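Local coordinates for protein aldo-keto reductase AKR2E4 (PDB 3WCZ) that uses NADPH to reduce carbonyl compounds, above all 3-dehydroecdysone, and may take part in regulating moulting in the silkworm, at residues Q197-P208 with L246-I257. Numbering follows the deposited sequence.
With NAP (NADP nicotinamide-adenine-dinucleotide phosphate), chain B.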
ATOM      1  N   GLN A 197       1.579 -14.427  -5.769  1.00  8.70           N
ATOM      2  CA  GLN A 197       2.787 -15.015  -5.209  1.00  8.61           C
ATOM      3  C   GLN A 197       3.322 -16.121  -6.094  1.00  9.99           C
ATOM      4  O   GLN A 197       4.554 -16.236  -6.266  1.00 10.58           O
ATOM      5  CB  GLN A 197       2.519 -15.489  -3.792  1.00  9.68           C
ATOM      6  CG  GLN A 197       2.323 -14.309  -2.829  1.00 10.71           C
ATOM      7  CD  GLN A 197       1.991 -14.732  -1.416  1.00 10.28           C
ATOM      8  OE1 GLN A 197       1.531 -15.851  -1.174  1.00 10.37           O
ATOM      9  NE2 GLN A 197       2.202 -13.811  -0.469  1.00 10.29           N
ATOM     10  N   SER A 198       2.433 -16.905  -6.685  1.00 10.08           N
ATOM     11  CA  SER A 198       2.880 -17.972  -7.583  1.00 10.05           C
ATOM     12  C   SER A 198       3.647 -17.423  -8.784  1.00 10.78           C
ATOM     13  O   SER A 198       4.473 -18.147  -9.381  1.00 12.83           O
ATOM     14  CB  SER A 198       1.720 -18.830  -8.077  1.00 11.51           C
ATOM     15  OG  SER A 198       0.952 -18.171  -9.083  1.00 16.98           O
ATOM     16  N   LEU A 199       3.360 -16.185  -9.180  1.00  9.53           N
ATOM     17  CA  LEU A 199       4.008 -15.538 -10.320  1.00  9.23           C
ATOM     18  C   LEU A 199       5.226 -14.672  -9.913  1.00 10.37           C
ATOM     19  O   LEU A 199       5.762 -13.940 -10.736  1.00 11.46           O
ATOM     20  CB  LEU A 199       2.980 -14.666 -11.034  1.00  9.76           C
ATOM     21  CG  LEU A 199       1.898 -15.451 -11.771  1.00 11.79           C
ATOM     22  CD1 LEU A 199       0.743 -14.562 -12.159  1.00 14.08           C
ATOM     23  CD2 LEU A 199       2.488 -16.088 -12.998  1.00 14.37           C
ATOM     24  N   GLY A 200       5.624 -14.739  -8.652  1.00  9.95           N
ATOM     25  CA  GLY A 200       6.714 -13.927  -8.142  1.00 10.34           C
ATOM     26  C   GLY A 200       6.399 -12.452  -7.979  1.00 10.29           C
ATOM     27  O   GLY A 200       7.307 -11.617  -7.978  1.00 11.12           O
ATOM     28  N   ILE A 201       5.116 -12.144  -7.832  1.00  8.72           N
ATOM     29  CA  ILE A 201       4.656 -10.789  -7.620  1.00  8.84           C
ATOM     30  C   ILE A 201       4.262 -10.660  -6.147  1.00  6.72           C
ATOM     31  O   ILE A 201       3.334 -11.331  -5.690  1.00  9.73           O
ATOM     32  CB  ILE A 201       3.463 -10.494  -8.546  1.00  8.31           C
ATOM     33  CG1 ILE A 201       3.851 -10.638 -10.020  1.00  8.52           C
ATOM     34  CG2 ILE A 201       2.881  -9.099  -8.260  1.00  9.82           C
ATOM     35  CD1 ILE A 201       2.661 -10.601 -10.963  1.00  9.39           C
ATOM     36  N   ALA A 202       4.992  -9.828  -5.417  1.00  7.83           N
ATOM     37  CA  ALA A 202       4.697  -9.618  -4.007  1.00  7.55           C
ATOM     38  C   ALA A 202       3.433  -8.771  -3.850  1.00  7.25           C
ATOM     39  O   ALA A 202       3.030  -8.042  -4.763  1.00  8.29           O
ATOM     40  CB  ALA A 202       5.878  -8.965  -3.291  1.00  9.44           C
ATOM     41  N   VAL A 203       2.804  -8.872  -2.686  1.00  7.14           N
ATOM     42  CA  VAL A 203       1.569  -8.163  -2.406  1.00  7.66           C
ATOM     43  C   VAL A 203       1.748  -7.176  -1.269  1.00  7.33           C
ATOM     44  O   VAL A 203       2.194  -7.553  -0.184  1.00  8.29           O
ATOM     45  CB  VAL A 203       0.446  -9.146  -2.108  1.00  8.31           C
ATOM     46  CG1 VAL A 203      -0.803  -8.397  -1.655  1.00  9.23           C
ATOM     47  CG2 VAL A 203       0.207 -10.011  -3.347  1.00 12.57           C
ATOM     48  N   MET A 204       1.371  -5.923  -1.524  1.00  6.87           N
ATOM     49  CA  MET A 204       1.207  -4.927  -0.472  1.00  6.88           C
ATOM     50  C   MET A 204      -0.265  -4.935  -0.084  1.00  7.43           C
ATOM     51  O   MET A 204      -1.129  -4.955  -0.958  1.00  8.58           O
ATOM     52  CB  MET A 204       1.637  -3.526  -0.931  1.00  7.15           C
ATOM     53  CG  MET A 204       3.132  -3.368  -1.122  1.00  7.78           C
ATOM     54  SD  MET A 204       3.620  -1.734  -1.759  1.00  8.39           S
ATOM     55  CE  MET A 204       3.386  -0.719  -0.286  1.00  9.44           C
ATOM     56  N   ALA A 205      -0.532  -4.986   1.228  1.00  7.51           N
ATOM     57  CA  ALA A 205      -1.879  -5.054   1.784  1.00  7.47           C
ATOM     58  C   ALA A 205      -2.321  -3.707   2.320  1.00  8.03           C
ATOM     59  O   ALA A 205      -1.839  -3.229   3.377  1.00  7.51           O
ATOM     60  CB  ALA A 205      -1.909  -6.102   2.920  1.00  8.20           C
ATOM     61  N   TYR A 206      -3.227  -3.067   1.585  1.00  6.47           N
ATOM     62  CA  TYR A 206      -3.805  -1.813   2.030  1.00  7.58           C
ATOM     63  C   TYR A 206      -5.046  -2.020   2.906  1.00  6.50           C
ATOM     64  O   TYR A 206      -5.603  -3.103   2.960  1.00  7.85           O
ATOM     65  CB  TYR A 206      -4.031  -0.870   0.853  1.00  8.82           C
ATOM     66  CG  TYR A 206      -5.166  -1.085  -0.104  1.00  7.71           C
ATOM     67  CD1 TYR A 206      -6.496  -0.939   0.276  1.00  7.96           C
ATOM     68  CD2 TYR A 206      -4.897  -1.303  -1.445  1.00  7.25           C
ATOM     69  CE1 TYR A 206      -7.526  -1.027  -0.654  1.00  7.22           C
ATOM     70  CE2 TYR A 206      -5.917  -1.406  -2.372  1.00  8.51           C
ATOM     71  CZ  TYR A 206      -7.220  -1.235  -1.974  1.00  7.64           C
ATOM     72  OH  TYR A 206      -8.255  -1.293  -2.860  1.00  9.67           O
ATOM     73  N   SER A 207      -5.421  -0.940   3.593  1.00  7.21           N
ATOM     74  CA  SER A 207      -6.468  -0.943   4.623  1.00  7.84           C
ATOM     75  C   SER A 207      -6.347  -2.177   5.505  1.00  7.85           C
ATOM     76  O   SER A 207      -7.301  -2.917   5.689  1.00  7.73           O
ATOM     77  CB  SER A 207      -7.861  -0.830   3.990  1.00  7.40           C
ATOM     78  OG  SER A 207      -8.027   0.359   3.220  1.00  9.20           O
ATOM     79  N   PRO A 208      -5.152  -2.394   6.057  1.00  7.28           N
ATOM     80  CA  PRO A 208      -4.876  -3.629   6.796  1.00  6.86           C
ATOM     81  C   PRO A 208      -5.714  -3.805   8.071  1.00  8.73           C
ATOM     82  O   PRO A 208      -5.854  -4.945   8.527  1.00  8.76           O
ATOM     83  CB  PRO A 208      -3.402  -3.498   7.158  1.00  8.20           C
ATOM     84  CG  PRO A 208      -3.164  -2.034   7.238  1.00  8.07           C
ATOM     85  CD  PRO A 208      -4.001  -1.479   6.089  1.00  7.62           C
ATOM     86  N   LEU A 246      -1.705  -6.824  11.921  1.00  7.19           N
ATOM     87  CA  LEU A 246      -0.596  -6.581  11.006  1.00  7.27           C
ATOM     88  C   LEU A 246       0.303  -7.827  10.894  1.00  8.58           C
ATOM     89  O   LEU A 246       0.768  -8.172   9.787  1.00  7.95           O
ATOM     90  CB  LEU A 246       0.193  -5.365  11.460  1.00  7.66           C
ATOM     91  CG  LEU A 246      -0.591  -4.066  11.466  1.00  7.87           C
ATOM     92  CD1 LEU A 246       0.225  -2.953  12.067  1.00  8.97           C
ATOM     93  CD2 LEU A 246      -1.035  -3.663  10.060  1.00 11.69           C
ATOM     94  N   ARG A 247       0.551  -8.527  11.999  1.00  7.59           N
ATOM     95  CA  ARG A 247       1.386  -9.722  11.954  1.00  7.42           C
ATOM     96  C   ARG A 247       0.701 -10.807  11.120  1.00  8.13           C
ATOM     97  O   ARG A 247       1.374 -11.559  10.400  1.00  8.43           O
ATOM     98  CB  ARG A 247       1.685 -10.232  13.365  1.00  7.70           C
ATOM     99  CG  ARG A 247       2.590 -11.492  13.387  1.00  7.55           C
ATOM    100  CD  ARG A 247       4.023 -11.233  12.953  1.00  8.04           C
ATOM    101  NE  ARG A 247       4.547 -12.400  12.254  1.00  8.09           N
ATOM    102  CZ  ARG A 247       5.802 -12.520  11.824  1.00  8.25           C
ATOM    103  NH1 ARG A 247       6.700 -11.594  12.080  1.00  8.42           N
ATOM    104  NH2 ARG A 247       6.168 -13.610  11.154  1.00  9.88           N
ATOM    105  N   TYR A 248      -0.619 -10.899  11.193  1.00  6.63           N
ATOM    106  CA  TYR A 248      -1.380 -11.835  10.350  1.00  6.56           C
ATOM    107  C   TYR A 248      -0.997 -11.630   8.882  1.00  8.24           C
ATOM    108  O   TYR A 248      -0.735 -12.587   8.135  1.00  8.40           O
ATOM    109  CB  TYR A 248      -2.883 -11.617  10.597  1.00  8.71           C
ATOM    110  CG  TYR A 248      -3.811 -12.051   9.482  1.00  7.76           C
ATOM    111  CD1 TYR A 248      -4.085 -13.385   9.242  1.00  8.72           C
ATOM    112  CD2 TYR A 248      -4.413 -11.103   8.665  1.00  8.04           C
ATOM    113  CE1 TYR A 248      -4.907 -13.772   8.198  1.00  9.27           C
ATOM    114  CE2 TYR A 248      -5.239 -11.482   7.640  1.00  8.86           C
ATOM    115  CZ  TYR A 248      -5.472 -12.804   7.400  1.00  9.30           C
ATOM    116  OH  TYR A 248      -6.308 -13.185   6.374  1.00 11.66           O
ATOM    117  N   LEU A 249      -0.953 -10.367   8.451  1.00  6.88           N
ATOM    118  CA  LEU A 249      -0.608 -10.092   7.073  1.00  7.67           C
ATOM    119  C   LEU A 249       0.846 -10.471   6.761  1.00  8.84           C
ATOM    120  O   LEU A 249       1.131 -11.084   5.706  1.00  7.65           O
ATOM    121  CB  LEU A 249      -0.890  -8.616   6.755  1.00  8.54           C
ATOM    122  CG  LEU A 249      -2.370  -8.230   6.908  1.00  6.92           C
ATOM    123  CD1 LEU A 249      -2.546  -6.734   6.900  1.00  7.71           C
ATOM    124  CD2 LEU A 249      -3.224  -8.896   5.857  1.00  7.34           C
ATOM    125  N   ILE A 250       1.758 -10.131   7.666  1.00  7.45           N
ATOM    126  CA  ILE A 250       3.160 -10.527   7.538  1.00  8.07           C
ATOM    127  C   ILE A 250       3.270 -12.057   7.377  1.00  7.79           C
ATOM    128  O   ILE A 250       4.055 -12.560   6.561  1.00  8.63           O
ATOM    129  CB  ILE A 250       3.996 -10.041   8.755  1.00  7.87           C
ATOM    130  CG1 ILE A 250       4.069  -8.508   8.857  1.00 11.27           C
ATOM    131  CG2 ILE A 250       5.392 -10.659   8.732  1.00  9.05           C
ATOM    132  CD1 ILE A 250       4.929  -7.889   7.807  1.00 11.67           C
ATOM    133  N   ASP A 251       2.562 -12.825   8.206  1.00  8.27           N
ATOM    134  CA  ASP A 251       2.633 -14.278   8.131  1.00  8.32           C
ATOM    135  C   ASP A 251       2.021 -14.879   6.879  1.00  8.62           C
ATOM    136  O   ASP A 251       2.312 -16.032   6.524  1.00 10.18           O
ATOM    137  CB  ASP A 251       2.002 -14.899   9.390  1.00  9.77           C
ATOM    138  CG  ASP A 251       2.958 -14.925  10.567  1.00 11.52           C
ATOM    139  OD1 ASP A 251       4.110 -15.336  10.368  1.00 11.52           O
ATOM    140  OD2 ASP A 251       2.567 -14.462  11.666  1.00 10.60           O
ATOM    141  N   ARG A 252       1.218 -14.087   6.172  1.00  7.81           N
ATOM    142  CA  ARG A 252       0.747 -14.451   4.844  1.00  8.49           C
ATOM    143  C   ARG A 252       1.717 -13.996   3.748  1.00  7.82           C
ATOM    144  O   ARG A 252       1.409 -14.142   2.564  1.00  9.44           O
ATOM    145  CB  ARG A 252      -0.662 -13.929   4.601  1.00  9.47           C
ATOM    146  CG  ARG A 252      -1.705 -14.707   5.402  1.00  9.01           C
ATOM    147  CD  ARG A 252      -3.101 -14.247   5.076  1.00  9.21           C
ATOM    148  NE  ARG A 252      -3.380 -14.404   3.658  1.00 10.26           N
ATOM    149  CZ  ARG A 252      -4.321 -13.755   3.006  1.00  9.20           C
ATOM    150  NH1 ARG A 252      -5.117 -12.928   3.634  1.00  9.47           N
ATOM    151  NH2 ARG A 252      -4.447 -13.909   1.703  1.00  9.84           N
ATOM    152  N   GLY A 253       2.868 -13.447   4.132  1.00  7.57           N
ATOM    153  CA  GLY A 253       3.897 -13.018   3.197  1.00  7.52           C
ATOM    154  C   GLY A 253       3.640 -11.671   2.565  1.00  7.63           C
ATOM    155  O   GLY A 253       4.188 -11.387   1.496  1.00  9.39           O
ATOM    156  N   LEU A 254       2.816 -10.846   3.189  1.00  6.60           N
ATOM    157  CA  LEU A 254       2.366  -9.566   2.643  1.00  6.84           C
ATOM    158  C   LEU A 254       3.108  -8.413   3.300  1.00  8.42           C
ATOM    159  O   LEU A 254       3.721  -8.564   4.370  1.00  9.26           O
ATOM    160  CB  LEU A 254       0.862  -9.413   2.876  1.00  8.03           C
ATOM    161  CG  LEU A 254       0.027 -10.648   2.540  1.00  7.19           C
ATOM    162  CD1 LEU A 254      -1.444 -10.402   2.829  1.00 10.08           C
ATOM    163  CD2 LEU A 254       0.233 -11.072   1.108  1.00 10.72           C
ATOM    164  N   ILE A 255       3.051  -7.259   2.634  1.00  7.78           N
ATOM    165  CA  ILE A 255       3.638  -6.012   3.086  1.00  8.10           C
ATOM    166  C   ILE A 255       2.488  -5.108   3.521  1.00  7.35           C
ATOM    167  O   ILE A 255       1.855  -4.474   2.680  1.00  8.54           O
ATOM    168  CB  ILE A 255       4.438  -5.358   1.947  1.00  8.59           C
ATOM    169  CG1 ILE A 255       5.593  -6.278   1.524  1.00  8.97           C
ATOM    170  CG2 ILE A 255       4.916  -3.976   2.346  1.00  8.69           C
ATOM    171  CD1 ILE A 255       6.153  -5.939   0.114  1.00 14.17           C
ATOM    172  N   PRO A 256       2.161  -5.079   4.827  1.00  7.54           N
ATOM    173  CA  PRO A 256       1.051  -4.231   5.256  1.00  7.23           C
ATOM    174  C   PRO A 256       1.408  -2.748   5.229  1.00  7.54           C
ATOM    175  O   PRO A 256       2.584  -2.372   5.358  1.00  7.87           O
ATOM    176  CB  PRO A 256       0.802  -4.699   6.694  1.00  8.11           C
ATOM    177  CG  PRO A 256       2.137  -5.183   7.143  1.00  9.57           C
ATOM    178  CD  PRO A 256       2.746  -5.842   5.953  1.00  8.89           C
ATOM    179  N   ILE A 257       0.376  -1.938   5.009  1.00  6.79           N
ATOM    180  CA  ILE A 257       0.516  -0.495   4.922  1.00  8.48           C
ATOM    181  C   ILE A 257      -0.308   0.205   6.011  1.00  7.96           C
ATOM    182  O   ILE A 257      -1.286   0.906   5.719  1.00  7.95           O
ATOM    183  CB  ILE A 257       0.056   0.043   3.544  1.00  7.29           C
ATOM    184  CG1 ILE A 257       0.549  -0.834   2.391  1.00  8.22           C
ATOM    185  CG2 ILE A 257       0.536   1.479   3.351  1.00  8.51           C
ATOM    186  CD1 ILE A 257      -0.087  -0.437   1.069  1.00  8.15           C
TER
HETATM  187  PA  NAP B 401      -5.726   1.571   7.864  1.00  7.92           P
HETATM  188  O1A NAP B 401      -4.263   1.607   8.018  1.00  9.16           O
HETATM  189  O2A NAP B 401      -6.451   0.399   7.411  1.00  8.11           O
HETATM  190  O5B NAP B 401      -6.487   2.142   9.101  1.00  8.86           O
HETATM  191  C5B NAP B 401      -6.125   3.359   9.678  1.00  9.54           C
HETATM  192  C4B NAP B 401      -6.907   3.708  10.935  1.00  8.79           C
HETATM  193  O4B NAP B 401      -6.501   2.837  12.008  1.00 10.31           O
HETATM  194  C3B NAP B 401      -6.780   5.098  11.428  1.00 10.82           C
HETATM  195  O3B NAP B 401      -8.042   5.481  11.917  1.00 11.36           O
HETATM  196  C2B NAP B 401      -5.790   4.982  12.485  1.00  9.96           C
HETATM  197  O2B NAP B 401      -5.860   6.001  13.463  1.00 10.80           O
HETATM  198  C1B NAP B 401      -6.078   3.633  13.088  1.00 11.14           C
HETATM  199  N9A NAP B 401      -4.963   2.933  13.690  1.00 10.79           N
HETATM  200  C8A NAP B 401      -3.711   2.869  13.189  1.00  9.16           C
HETATM  201  N7A NAP B 401      -2.951   2.060  13.898  1.00 10.16           N
HETATM  202  C5A NAP B 401      -3.720   1.568  14.920  1.00 11.09           C
HETATM  203  C6A NAP B 401      -3.469   0.685  15.974  1.00 11.83           C
HETATM  204  N6A NAP B 401      -2.228   0.094  16.228  1.00 13.84           N
HETATM  205  N1A NAP B 401      -4.498   0.429  16.801  1.00 15.35           N
HETATM  206  C2A NAP B 401      -5.697   0.977  16.605  1.00 13.05           C
HETATM  207  N3A NAP B 401      -5.978   1.820  15.597  1.00 13.04           N
HETATM  208  C4A NAP B 401      -4.982   2.104  14.744  1.00 11.35           C
HETATM  209  O3  NAP B 401      -6.079   2.790   6.856  1.00  9.84           O
HETATM  210  PN  NAP B 401      -6.200   3.069   5.293  1.00  8.29           P
HETATM  211  O1N NAP B 401      -5.781   4.484   5.129  1.00  9.32           O
HETATM  212  O2N NAP B 401      -7.562   2.658   4.858  1.00  9.53           O
HETATM  213  O5D NAP B 401      -5.176   2.097   4.563  1.00  7.70           O
HETATM  214  C5D NAP B 401      -3.812   2.183   4.803  1.00  8.81           C
HETATM  215  C4D NAP B 401      -2.971   2.755   3.654  1.00  7.95           C
HETATM  216  O4D NAP B 401      -3.029   1.923   2.510  1.00  8.14           O
HETATM  217  C3D NAP B 401      -3.426   4.083   3.142  1.00  6.71           C
HETATM  218  O3D NAP B 401      -3.154   5.140   4.040  1.00  7.48           O
HETATM  219  C2D NAP B 401      -2.745   4.153   1.867  1.00  8.19           C
HETATM  220  O2D NAP B 401      -1.381   4.414   2.042  1.00  7.76           O
HETATM  221  C1D NAP B 401      -2.970   2.751   1.343  1.00  8.41           C
HETATM  222  N1N NAP B 401      -4.161   2.489   0.526  1.00  8.48           N
HETATM  223  C2N NAP B 401      -4.039   2.283  -0.798  1.00  7.55           C
HETATM  224  C3N NAP B 401      -5.151   2.021  -1.558  1.00  9.28           C
HETATM  225  C7N NAP B 401      -4.925   1.755  -2.998  1.00  9.39           C
HETATM  226  O7N NAP B 401      -3.821   1.364  -3.448  1.00 10.19           O
HETATM  227  N7N NAP B 401      -6.015   1.816  -3.792  1.00  5.79           N
HETATM  228  C4N NAP B 401      -6.440   2.036  -0.995  1.00  9.17           C
HETATM  229  C5N NAP B 401      -6.560   2.235   0.387  1.00  9.24           C
HETATM  230  C6N NAP B 401      -5.391   2.456   1.104  1.00  9.66           C
HETATM  231  P2B NAP B 401      -4.600   6.911  13.851  1.00 11.61           P
HETATM  232  O1X NAP B 401      -5.186   7.905  14.873  1.00 13.70           O
HETATM  233  O2X NAP B 401      -3.598   6.050  14.488  1.00 11.72           O
HETATM  234  O3X NAP B 401      -4.125   7.581  12.586  1.00 12.36           O
HETATM  235  O   HOH W   1       3.618 -11.167  -1.100  1.00 10.30           O
HETATM  236  O   HOH W   2       0.280 -16.377   1.315  1.00 21.48           O
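Met204 and Ile255 face each other as a bridge between two parallel strands. Ile255 N gives its hydrogen to Val203 O, Ala205 N reaches Ile255 O at 2.8 Å, and Ile257 N closes the ladder on Ala205 O. Pro256, which has no N-H to offer, fits the position between the two donors of its strand.

Met204 can be followed outward. Its CB lies 3.7 Å from Ile255 O. With CG anti to the carbonyl carbon (chi1 -70°), CG rests 3.9 Å from Ile255 CB. The chain then bends at chi3, 74°, and CE comes to Ile257 CD1 at 3.7 Å, the two side chains crossing at about a right angle; a flexible thioether suits this turn between two branched neighbours. On the other face, small Ala205 leaves room for Leu249 CD1, which presses tightly on Pro208 CB at 3.4 Å.

Where the two helices end, the Gln197 side chain, extended beyond CG, sends NE2 to Arg252 O, nearly straight (171°) and in its own amide plane. One water joins OE1 to the same carbonyl, and another links NE2, Val203 N and Gly253 O. Gly253 ends helix 241-251 in a Schellman motif; its positive phi favours glycine, and a CB here would crowd Gln197 NE2.

Tyr206, which closes strand 202-206, lays a ring face over nicotinamide C4N, as in other aldo-keto reductases, while its OH bonds Asn159; just beyond, Ser207 OG binds O2N of NADP. Strands 202-206 and 255-256 are the last two of the TIM barrel; strand 178-182 flanks 202-206 on its other edge, and helices 190-198 and 241-251 pack outside.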